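Long-range contact in glucosidase 2 subunit beta (Schizosaccharomyces pombe, PDB 4XQM), which recognises the mannose residues of N-glycans through its MRH lectin domain, the part described here, and retains the catalytic alpha subunit of glucosidase 2 in the endoplasmic reticulum: residues 71-76 / 86-91. Numbering follows the deposited sequence.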
loop_
_atom_site.group_PDB
_atom_site.type_symbol
_atom_site.label_atom_id
_atom_site.label_comp_id
_atom_site.label_asym_id
_atom_site.label_seq_id
_atom_site.Cartn_x
_atom_site.Cartn_y
_atom_site.Cartn_z
ATOM N N GLU A 71 2.487 -4.064 10.013
ATOM C CA GLU A 71 3.039 -2.739 10.263
ATOM C C GLU A 71 3.346 -2.029 8.943
ATOM O O GLU A 71 3.907 -2.632 8.024
ATOM C CB GLU A 71 4.327 -2.879 11.085
ATOM C CG GLU A 71 5.162 -1.608 11.189
ATOM C CD GLU A 71 6.509 -1.840 11.878
ATOM O OE1 GLU A 71 7.245 -0.848 12.084
ATOM O OE2 GLU A 71 6.833 -3.006 12.205
ATOM N N ILE A 72 2.954 -0.757 8.842
ATOM C CA ILE A 72 3.440 0.082 7.753
ATOM C C ILE A 72 4.736 0.714 8.254
ATOM O O ILE A 72 4.724 1.515 9.191
ATOM C CB ILE A 72 2.405 1.156 7.353
ATOM C CG1 ILE A 72 1.188 0.495 6.686
ATOM C CG2 ILE A 72 3.017 2.204 6.417
ATOM C CD1 ILE A 72 0.024 1.470 6.425
ATOM N N VAL A 73 5.852 0.301 7.658
ATOM C CA VAL A 73 7.188 0.720 8.093
ATOM C C VAL A 73 7.480 2.130 7.609
ATOM O O VAL A 73 7.965 2.957 8.375
ATOM C CB VAL A 73 8.267 -0.269 7.593
ATOM C CG1 VAL A 73 9.671 0.258 7.875
ATOM C CG2 VAL A 73 8.065 -1.617 8.276
ATOM N N SER A 74 7.172 2.408 6.341
ATOM C CA SER A 74 7.384 3.738 5.775
ATOM C C SER A 74 6.521 3.978 4.547
ATOM O O SER A 74 6.139 3.031 3.852
ATOM C CB SER A 74 8.861 3.948 5.413
ATOM O OG SER A 74 9.294 3.017 4.430
ATOM N N VAL A 75 6.220 5.251 4.299
ATOM C CA VAL A 75 5.658 5.684 3.030
ATOM C C VAL A 75 6.584 6.728 2.428
ATOM O O VAL A 75 6.926 7.708 3.092
ATOM C CB VAL A 75 4.248 6.286 3.197
ATOM C CG1 VAL A 75 3.760 6.854 1.867
ATOM C CG2 VAL A 75 3.268 5.243 3.732
ATOM N N LEU A 76 7.018 6.506 1.190
ATOM C CA LEU A 76 7.849 7.482 0.481
ATOM C C LEU A 76 7.113 7.964 -0.763
ATOM O O LEU A 76 6.633 7.159 -1.567
ATOM C CB LEU A 76 9.190 6.858 0.079
ATOM C CG LEU A 76 10.239 7.820 -0.477
ATOM C CD1 LEU A 76 10.762 8.708 0.646
ATOM C CD2 LEU A 76 11.394 7.075 -1.148
ATOM N N LYS A 86 6.603 0.467 2.445
ATOM C CA LYS A 86 7.253 -0.722 2.996
ATOM C C LYS A 86 6.465 -1.237 4.202
ATOM O O LYS A 86 6.028 -0.447 5.049
ATOM C CB LYS A 86 8.698 -0.405 3.390
ATOM C CG LYS A 86 9.501 -1.630 3.834
ATOM C CD LYS A 86 10.987 -1.293 3.942
ATOM C CE LYS A 86 11.738 -2.395 4.677
ATOM N NZ LYS A 86 13.138 -1.991 5.020
ATOM N N MET A 87 6.275 -2.555 4.268
ATOM C CA MET A 87 5.505 -3.168 5.345
ATOM C C MET A 87 6.162 -4.418 5.903
ATOM O O MET A 87 6.961 -5.052 5.232
ATOM C CB MET A 87 4.115 -3.577 4.840
ATOM C CG MET A 87 3.281 -2.457 4.278
ATOM S SD MET A 87 1.612 -3.030 3.897
ATOM C CE MET A 87 1.028 -3.532 5.516
ATOM N N LYS A 88 5.796 -4.766 7.130
ATOM C CA LYS A 88 6.022 -6.107 7.663
ATOM C C LYS A 88 4.671 -6.756 7.920
ATOM O O LYS A 88 3.684 -6.055 8.211
ATOM C CB LYS A 88 6.868 -6.051 8.940
ATOM C CG LYS A 88 8.339 -5.782 8.623
ATOM C CD LYS A 88 9.012 -4.821 9.585
ATOM C CE LYS A 88 9.253 -5.430 10.940
ATOM N NZ LYS A 88 10.521 -4.900 11.569
ATOM N N SER A 89 4.612 -8.082 7.797
ATOM C CA SER A 89 3.360 -8.811 8.005
ATOM C C SER A 89 3.627 -10.300 8.092
ATOM O O SER A 89 4.464 -10.821 7.346
ATOM C CB SER A 89 2.376 -8.574 6.855
ATOM O OG SER A 89 1.232 -9.402 7.018
ATOM N N PRO A 90 2.915 -10.992 8.993
ATOM C CA PRO A 90 2.994 -12.457 9.018
ATOM C C PRO A 90 2.557 -13.069 7.688
ATOM O O PRO A 90 2.956 -14.193 7.392
ATOM C CB PRO A 90 2.009 -12.849 10.127
ATOM C CG PRO A 90 1.916 -11.648 11.000
ATOM C CD PRO A 90 2.071 -10.460 10.078
ATOM N N ALA A 91 1.778 -12.341 6.886
ATOM C CA ALA A 91 1.368 -12.832 5.566
ATOM C C ALA A 91 2.572 -13.172 4.688
ATOM O O ALA A 91 2.482 -14.028 3.796
ATOM C CB ALA A 91 0.507 -11.814 4.864
#
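K88 sets CG beside its own backbone N (chi1 -75°) and then bends at each later torsion, while E71, with CG trans to N (chi1 168°), runs straight out; the two side chains lie side by side in the hairpin of strands 71-77 and 82-89 of the MRH domain's sheet, whose pairing is interrupted further along by a classic beta bulge. E71 OE2 rests 3.7 Å from K88 CE, but K88 NZ stays 4.2 Å from that oxygen, too long for a salt bridge, so any attraction is probably modest. Long side chains with charged ends suit this outer face, because their methylenes can pack while the ends stay near solvent. Their backbones form a hydrogen-bonded pair, K88 N giving to E71 O in the carbonyl plane at 3.0 Å. At the bulge V73 and S74 both face K86: K86 O takes a short bond from V73 N (2.7 Å) and a weak one from S74 N, and K86 N returns a bond to S74 O. The extra residue, with a helix-like backbone, turns V73 toward strand 82-89, where its branched apolar side chain lies against methylenes and V73 CG2 meets K88 CD at 3.6 Å. On the buried face, flexible M87 and branched I72 suit an apolar interior shared with T9 of strand 8-13 and V20 of strand 16-21, which pack against this face; M87 CE comes within 4.2 Å of I72 CG1.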